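PDB 5O9X: phosphoacetylglucosamine mutase from Aspergillus lentulus, which probably interconverts N-acetylglucosamine 6-phosphate and N-acetylglucosamine 1-phosphate, and here holds glucose 1,6-bisphosphate. Local coordinates for residues G77-E89 / T164-T176. The protein carries 1 engineered substitution. Sequence-based numbering, arbitrary orientation.
Sequences GVKLVDPMGEMLE and TPQLHYVVRCKNT
Val81, the last residue of strand 75-81, lays its CG2 methyl over one face of the His168 imidazole, 3.8 Å from the ring centroid and 17° off the normal, a CH-pi contact. The same methyl reaches Leu167 CD2 at 3.9 Å, while CG1, anti to the backbone N (chi1 -174°), lies 3.6 Å from His168 CD2 over the same ring and also reaches Val171 CG2 at 4.1 Å. The ring is pinned by its own helix: His168 ND1 donates to Thr164 O at 3.1 Å, with the acceptor close to the ring plane but the donor well above the carbonyl plane. Thr164 O also takes the backbone N-H of His168. At the ring edge, more distantly, lies Met87 SD. Beyond the strand, the type I turn from Asp82 to Gly85 rests on the helix, Val171 CG1 meeting Asp82 O at 3.4 Å. Met84 folds back through chi2 and chi3, bringing SD to 3.7 Å from Thr176 CG2 and CE equally near Arg172 NE, obliquely to a guanidinium that also makes a cation-pi contact with Tyr183. The contact thus packs helix 164-176 against the mixed sheet of the alpha/beta/alpha domain I. With ND1 committed to Thr164 O and Val81 packed on the ring face, apolar contact rather than clear polar bonds between the segments joins strand and helix.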
ATOM      1  N   GLY A  77     -12.568  -6.618  -4.040  1.00 16.62           N
ATOM      2  CA  GLY A  77     -11.988  -7.273  -2.885  1.00 17.16           C
ATOM      3  C   GLY A  77     -12.351  -6.534  -1.652  1.00 19.44           C
ATOM      4  O   GLY A  77     -13.017  -5.481  -1.672  1.00 17.65           O
ATOM      5  N   VAL A  78     -11.910  -7.054  -0.526  1.00 22.19           N
ATOM      6  CA  VAL A  78     -12.329  -6.432   0.758  1.00 33.35           C
ATOM      7  C   VAL A  78     -11.207  -6.585   1.719  1.00 42.71           C
ATOM      8  O   VAL A  78     -10.825  -7.748   2.020  1.00 48.05           O
ATOM      9  CB  VAL A  78     -13.542  -7.133   1.447  1.00 31.50           C
ATOM     10  CG1 VAL A  78     -14.269  -6.167   2.311  1.00 40.17           C
ATOM     11  CG2 VAL A  78     -14.518  -7.686   0.476  1.00 40.42           C
ATOM     12  N   LYS A  79     -10.678  -5.416   2.118  1.00 46.22           N
ATOM     13  CA  LYS A  79      -9.625  -5.222   3.148  1.00 51.45           C
ATOM     14  C   LYS A  79     -10.097  -4.779   4.545  1.00 50.94           C
ATOM     15  O   LYS A  79     -10.798  -3.743   4.657  1.00 39.07           O
ATOM     16  CB  LYS A  79      -8.730  -4.108   2.668  1.00 44.78           C
ATOM     17  CG  LYS A  79      -7.350  -4.355   3.210  1.00 59.01           C
ATOM     18  CD  LYS A  79      -6.346  -3.381   2.674  1.00 55.88           C
ATOM     19  CE  LYS A  79      -6.430  -2.088   3.440  1.00 43.40           C
ATOM     20  NZ  LYS A  79      -5.300  -1.259   2.959  1.00 37.98           N
ATOM     21  N   LEU A  80      -9.703  -5.501   5.601  1.00 43.63           N
ATOM     22  CA  LEU A  80     -10.005  -5.035   6.972  1.00 34.36           C
ATOM     23  C   LEU A  80      -8.951  -4.058   7.596  1.00 27.14           C
ATOM     24  O   LEU A  80      -7.740  -4.205   7.401  1.00 27.16           O
ATOM     25  CB  LEU A  80     -10.334  -6.192   7.879  1.00 43.64           C
ATOM     26  CG  LEU A  80     -11.641  -6.804   7.378  1.00 51.67           C
ATOM     27  CD1 LEU A  80     -11.389  -8.230   6.874  1.00 54.17           C
ATOM     28  CD2 LEU A  80     -12.629  -6.747   8.527  1.00 45.66           C
ATOM     29  N   VAL A  81      -9.441  -3.089   8.348  1.00 22.08           N
ATOM     30  CA  VAL A  81      -8.618  -2.032   8.960  1.00 23.19           C
ATOM     31  C   VAL A  81      -8.853  -2.055  10.482  1.00 22.54           C
ATOM     32  O   VAL A  81      -9.956  -1.854  10.929  1.00 21.12           O
ATOM     33  CB  VAL A  81      -8.931  -0.600   8.413  1.00 23.11           C
ATOM     34  CG1 VAL A  81      -7.925   0.434   9.007  1.00 22.94           C
ATOM     35  CG2 VAL A  81      -8.837  -0.596   6.886  1.00 21.71           C
ATOM     36  N   ASP A  82      -7.779  -2.243  11.243  1.00 24.65           N
ATOM     37  CA  ASP A  82      -7.841  -2.307  12.728  1.00 23.41           C
ATOM     38  C   ASP A  82      -7.843  -0.865  13.281  1.00 22.86           C
ATOM     39  O   ASP A  82      -7.580   0.122  12.529  1.00 22.23           O
ATOM     40  CB  ASP A  82      -6.670  -3.129  13.277  1.00 25.63           C
ATOM     41  CG  ASP A  82      -7.046  -4.570  13.664  1.00 28.95           C
ATOM     42  OD1 ASP A  82      -8.214  -4.901  13.797  1.00 27.34           O
ATOM     43  OD2 ASP A  82      -6.139  -5.415  13.881  1.00 31.42           O
ATOM     44  N   PRO A  83      -8.050  -0.718  14.611  1.00 23.81           N
ATOM     45  CA  PRO A  83      -8.429   0.607  15.089  1.00 24.30           C
ATOM     46  C   PRO A  83      -7.445   1.740  14.860  1.00 23.86           C
ATOM     47  O   PRO A  83      -7.899   2.875  14.807  1.00 23.55           O
ATOM     48  CB  PRO A  83      -8.604   0.374  16.625  1.00 24.57           C
ATOM     49  CG  PRO A  83      -9.203  -1.034  16.619  1.00 24.02           C
ATOM     50  CD  PRO A  83      -8.201  -1.726  15.707  1.00 22.60           C
ATOM     51  N   MET A  84      -6.139   1.456  14.766  1.00 23.32           N
ATOM     52  CA  MET A  84      -5.158   2.550  14.648  1.00 27.22           C
ATOM     53  C   MET A  84      -4.720   2.738  13.190  1.00 26.11           C
ATOM     54  O   MET A  84      -3.755   3.438  12.890  1.00 27.72           O
ATOM     55  CB  MET A  84      -3.974   2.378  15.660  1.00 32.17           C
ATOM     56  CG  MET A  84      -4.416   2.612  17.138  1.00 32.06           C
ATOM     57  SD  MET A  84      -5.140   4.288  17.367  1.00 35.59           S
ATOM     58  CE  MET A  84      -3.667   5.319  17.267  1.00 48.18           C
ATOM     59  N   GLY A  85      -5.445   2.088  12.288  1.00 27.31           N
ATOM     60  CA  GLY A  85      -5.168   2.272  10.854  1.00 28.18           C
ATOM     61  C   GLY A  85      -4.320   1.167  10.276  1.00 29.80           C
ATOM     62  O   GLY A  85      -4.097   1.153   9.081  1.00 31.79           O
ATOM     63  N   GLU A  86      -3.838   0.236  11.102  1.00 28.07           N
ATOM     64  CA  GLU A  86      -3.037  -0.843  10.583  1.00 30.81           C
ATOM     65  C   GLU A  86      -3.918  -1.937   9.930  1.00 30.20           C
ATOM     66  O   GLU A  86      -5.116  -2.014  10.163  1.00 26.62           O
ATOM     67  CB  GLU A  86      -2.050  -1.392  11.640  1.00 38.28           C
ATOM     68  CG  GLU A  86      -2.644  -2.296  12.732  1.00 41.96           C
ATOM     69  CD  GLU A  86      -3.235  -1.540  13.950  1.00 48.76           C
ATOM     70  OE1 GLU A  86      -3.411  -0.313  13.876  1.00 42.24           O
ATOM     71  OE2 GLU A  86      -3.538  -2.190  15.001  1.00 49.33           O
ATOM     72  N   MET A  87      -3.284  -2.793   9.127  1.00 28.82           N
ATOM     73  CA  MET A  87      -3.925  -3.969   8.598  1.00 32.20           C
ATOM     74  C   MET A  87      -4.373  -4.882   9.709  1.00 33.04           C
ATOM     75  O   MET A  87      -3.664  -5.074  10.716  1.00 31.57           O
ATOM     76  CB  MET A  87      -2.979  -4.764   7.709  1.00 32.76           C
ATOM     77  CG  MET A  87      -2.478  -3.996   6.477  1.00 45.67           C
ATOM     78  SD  MET A  87      -3.860  -3.577   5.427  1.00 58.53           S
ATOM     79  CE  MET A  87      -3.940  -5.197   4.615  1.00 59.49           C
ATOM     80  N   LEU A  88      -5.532  -5.485   9.480  1.00 30.75           N
ATOM     81  CA  LEU A  88      -6.121  -6.471  10.383  1.00 32.20           C
ATOM     82  C   LEU A  88      -5.030  -7.376  10.908  1.00 31.30           C
ATOM     83  O   LEU A  88      -4.282  -7.995  10.121  1.00 30.97           O
ATOM     84  CB  LEU A  88      -7.199  -7.329   9.647  1.00 32.55           C
ATOM     85  CG  LEU A  88      -7.685  -8.575  10.412  1.00 33.44           C
ATOM     86  CD1 LEU A  88      -8.489  -8.081  11.627  1.00 30.00           C
ATOM     87  CD2 LEU A  88      -8.487  -9.536   9.529  1.00 28.11           C
ATOM     88  N   GLU A  89      -4.932  -7.455  12.240  1.00 33.54           N
ATOM     89  CA  GLU A  89      -3.949  -8.338  12.919  1.00 36.30           C
ATOM     90  C   GLU A  89      -3.817  -9.727  12.230  1.00 32.69           C
ATOM     91  O   GLU A  89      -4.838 -10.415  11.984  1.00 34.72           O
ATOM     92  CB  GLU A  89      -4.459  -8.552  14.348  1.00 40.75           C
ATOM     93  CG  GLU A  89      -3.525  -9.323  15.271  1.00 55.94           C
ATOM     94  CD  GLU A  89      -3.983  -9.185  16.704  1.00 62.41           C
ATOM     95  OE1 GLU A  89      -4.877  -9.950  17.130  1.00 68.98           O
ATOM     96  OE2 GLU A  89      -3.479  -8.270  17.388  1.00 72.92           O
ATOM     97  N   THR A 164      -8.193   4.300  -0.457  1.00 14.96           N
ATOM     98  CA  THR A 164      -7.851   3.436   0.666  1.00 15.70           C
ATOM     99  C   THR A 164      -7.274   4.211   1.850  1.00 15.50           C
ATOM    100  O   THR A 164      -7.701   3.996   2.969  1.00 17.69           O
ATOM    101  CB  THR A 164      -6.984   2.284   0.145  1.00 16.75           C
ATOM    102  OG1 THR A 164      -7.833   1.456  -0.681  1.00 16.88           O
ATOM    103  CG2 THR A 164      -6.421   1.396   1.303  1.00 19.42           C
ATOM    104  N   PRO A 165      -6.261   5.058   1.626  1.00 15.70           N
ATOM    105  CA  PRO A 165      -5.688   5.749   2.784  1.00 17.74           C
ATOM    106  C   PRO A 165      -6.687   6.701   3.466  1.00 17.89           C
ATOM    107  O   PRO A 165      -6.606   6.864   4.682  1.00 18.18           O
ATOM    108  CB  PRO A 165      -4.564   6.616   2.159  1.00 17.93           C
ATOM    109  CG  PRO A 165      -4.208   5.939   0.891  1.00 18.89           C
ATOM    110  CD  PRO A 165      -5.437   5.215   0.402  1.00 15.56           C
ATOM    111  N   GLN A 166      -7.624   7.305   2.707  1.00 19.15           N
ATOM    112  CA  GLN A 166      -8.733   8.095   3.387  1.00 16.47           C
ATOM    113  C   GLN A 166      -9.506   7.251   4.384  1.00 18.76           C
ATOM    114  O   GLN A 166      -9.777   7.733   5.517  1.00 19.04           O
ATOM    115  CB  GLN A 166      -9.691   8.733   2.408  1.00 16.48           C
ATOM    116  CG  GLN A 166      -9.051   9.948   1.766  1.00 15.68           C
ATOM    117  CD  GLN A 166      -9.974  10.552   0.703  1.00 18.19           C
ATOM    118  OE1 GLN A 166     -10.795   9.838   0.035  1.00 15.69           O
ATOM    119  NE2 GLN A 166      -9.864  11.869   0.543  1.00 17.85           N
ATOM    120  N   LEU A 167      -9.883   6.032   3.980  1.00 18.63           N
ATOM    121  CA  LEU A 167     -10.596   5.144   4.900  1.00 17.96           C
ATOM    122  C   LEU A 167      -9.713   4.815   6.162  1.00 20.67           C
ATOM    123  O   LEU A 167     -10.192   4.910   7.295  1.00 17.74           O
ATOM    124  CB  LEU A 167     -11.169   3.884   4.125  1.00 17.54           C
ATOM    125  CG  LEU A 167     -11.873   3.131   5.237  1.00 21.74           C
ATOM    126  CD1 LEU A 167     -13.269   3.576   5.679  1.00 19.85           C
ATOM    127  CD2 LEU A 167     -11.612   1.661   5.250  1.00 24.84           C
ATOM    128  N   HIS A 168      -8.433   4.389   5.981  1.00 20.28           N
ATOM    129  CA  HIS A 168      -7.545   4.175   7.157  1.00 19.70           C
ATOM    130  C   HIS A 168      -7.443   5.417   8.087  1.00 21.11           C
ATOM    131  O   HIS A 168      -7.433   5.316   9.357  1.00 18.39           O
ATOM    132  CB  HIS A 168      -6.136   3.892   6.629  1.00 19.98           C
ATOM    133  CG  HIS A 168      -5.929   2.489   6.188  1.00 23.25           C
ATOM    134  ND1 HIS A 168      -6.460   1.986   5.024  1.00 25.65           N
ATOM    135  CD2 HIS A 168      -5.245   1.465   6.773  1.00 21.23           C
ATOM    136  CE1 HIS A 168      -6.048   0.735   4.869  1.00 23.69           C
ATOM    137  NE2 HIS A 168      -5.348   0.385   5.938  1.00 25.88           N
ATOM    138  N   TYR A 169      -7.332   6.587   7.471  1.00 19.25           N
ATOM    139  CA  TYR A 169      -7.331   7.887   8.193  1.00 20.86           C
ATOM    140  C   TYR A 169      -8.603   8.067   9.035  1.00 21.84           C
ATOM    141  O   TYR A 169      -8.505   8.423  10.215  1.00 21.86           O
ATOM    142  CB  TYR A 169      -7.131   9.095   7.197  1.00 21.40           C
ATOM    143  CG  TYR A 169      -7.508  10.403   7.777  1.00 22.08           C
ATOM    144  CD1 TYR A 169      -6.503  11.219   8.445  1.00 24.68           C
ATOM    145  CD2 TYR A 169      -8.825  10.865   7.741  1.00 21.86           C
ATOM    146  CE1 TYR A 169      -6.848  12.457   8.990  1.00 23.65           C
ATOM    147  CE2 TYR A 169      -9.161  12.090   8.321  1.00 23.79           C
ATOM    148  CZ  TYR A 169      -8.184  12.869   8.949  1.00 23.02           C
ATOM    149  OH  TYR A 169      -8.540  14.107   9.533  1.00 22.71           O
ATOM    150  N   VAL A 170      -9.777   7.787   8.452  1.00 20.36           N
ATOM    151  CA  VAL A 170     -11.088   7.931   9.132  1.00 20.15           C
ATOM    152  C   VAL A 170     -11.166   6.994  10.359  1.00 20.78           C
ATOM    153  O   VAL A 170     -11.620   7.424  11.422  1.00 19.18           O
ATOM    154  CB  VAL A 170     -12.293   7.659   8.197  1.00 22.02           C
ATOM    155  CG1 VAL A 170     -13.619   7.591   8.968  1.00 20.85           C
ATOM    156  CG2 VAL A 170     -12.396   8.769   7.163  1.00 18.86           C
ATOM    157  N   VAL A 171     -10.774   5.735  10.183  1.00 21.31           N
ATOM    158  CA  VAL A 171     -10.732   4.738  11.279  1.00 20.68           C
ATOM    159  C   VAL A 171      -9.879   5.267  12.479  1.00 20.99           C
ATOM    160  O   VAL A 171     -10.393   5.322  13.597  1.00 22.28           O
ATOM    161  CB  VAL A 171     -10.192   3.365  10.818  1.00 19.04           C
ATOM    162  CG1 VAL A 171     -10.099   2.422  12.064  1.00 18.97           C
ATOM    163  CG2 VAL A 171     -11.180   2.762   9.746  1.00 19.25           C
ATOM    164  N   ARG A 172      -8.617   5.609  12.220  1.00 25.37           N
ATOM    165  CA  ARG A 172      -7.714   6.210  13.230  1.00 27.23           C
ATOM    166  C   ARG A 172      -8.358   7.457  13.876  1.00 30.85           C
ATOM    167  O   ARG A 172      -8.453   7.538  15.124  1.00 32.45           O
ATOM    168  CB  ARG A 172      -6.336   6.478  12.683  1.00 27.40           C
ATOM    169  CG  ARG A 172      -5.381   6.863  13.775  1.00 31.74           C
ATOM    170  CD  ARG A 172      -4.018   7.015  13.199  1.00 38.01           C
ATOM    171  NE  ARG A 172      -2.993   7.273  14.211  1.00 40.13           N
ATOM    172  CZ  ARG A 172      -1.688   7.117  13.967  1.00 51.81           C
ATOM    173  NH1 ARG A 172      -1.280   6.721  12.768  1.00 56.11           N
ATOM    174  NH2 ARG A 172      -0.782   7.338  14.909  1.00 54.67           N
ATOM    175  N   CYS A 173      -8.869   8.379  13.075  1.00 26.39           N
ATOM    176  CA  CYS A 173      -9.544   9.554  13.654  1.00 27.16           C
ATOM    177  C   CYS A 173     -10.679   9.204  14.600  1.00 30.53           C
ATOM    178  O   CYS A 173     -10.740   9.759  15.723  1.00 30.18           O
ATOM    179  CB  CYS A 173     -10.100  10.528  12.586  1.00 26.15           C
ATOM    180  SG  CYS A 173      -8.734  11.346  11.750  1.00 27.98           S
ATOM    181  N   LYS A 174     -11.595   8.329  14.181  1.00 27.38           N
ATOM    182  CA  LYS A 174     -12.762   8.077  15.033  1.00 30.38           C
ATOM    183  C   LYS A 174     -12.313   7.362  16.365  1.00 30.19           C
ATOM    184  O   LYS A 174     -12.969   7.470  17.413  1.00 31.64           O
ATOM    185  CB  LYS A 174     -13.804   7.226  14.314  1.00 27.77           C
ATOM    186  CG  LYS A 174     -14.414   7.825  13.069  1.00 28.53           C
ATOM    187  CD  LYS A 174     -15.511   6.933  12.561  1.00 26.10           C
ATOM    188  CE  LYS A 174     -16.782   7.135  13.382  1.00 31.27           C
ATOM    189  NZ  LYS A 174     -17.343   8.501  13.292  1.00 32.01           N
ATOM    190  N   ASN A 175     -11.223   6.607  16.314  1.00 27.46           N
ATOM    191  CA  ASN A 175     -10.798   5.898  17.523  1.00 30.58           C
ATOM    192  C   ASN A 175      -9.921   6.755  18.448  1.00 33.96           C
ATOM    193  O   ASN A 175      -9.556   6.304  19.526  1.00 30.67           O
ATOM    194  CB  ASN A 175     -10.106   4.589  17.177  1.00 27.20           C
ATOM    195  CG  ASN A 175     -11.086   3.540  16.661  1.00 28.03           C
ATOM    196  OD1 ASN A 175     -10.801   2.871  15.662  1.00 27.71           O
ATOM    197  ND2 ASN A 175     -12.222   3.410  17.298  1.00 24.05           N
ATOM    198  N   THR A 176      -9.541   7.951  17.998  1.00 33.81           N
ATOM    199  CA  THR A 176      -8.660   8.795  18.776  1.00 35.55           C
ATOM    200  C   THR A 176      -9.296  10.143  19.097  1.00 38.00           C
ATOM    201  O   THR A 176      -8.663  10.961  19.793  1.00 42.01           O
ATOM    202  CB  THR A 176      -7.293   9.034  18.098  1.00 33.34           C
ATOM    203  OG1 THR A 176      -7.504   9.759  16.871  1.00 34.39           O
ATOM    204  CG2 THR A 176      -6.499   7.716  17.899  1.00 36.72           C
TER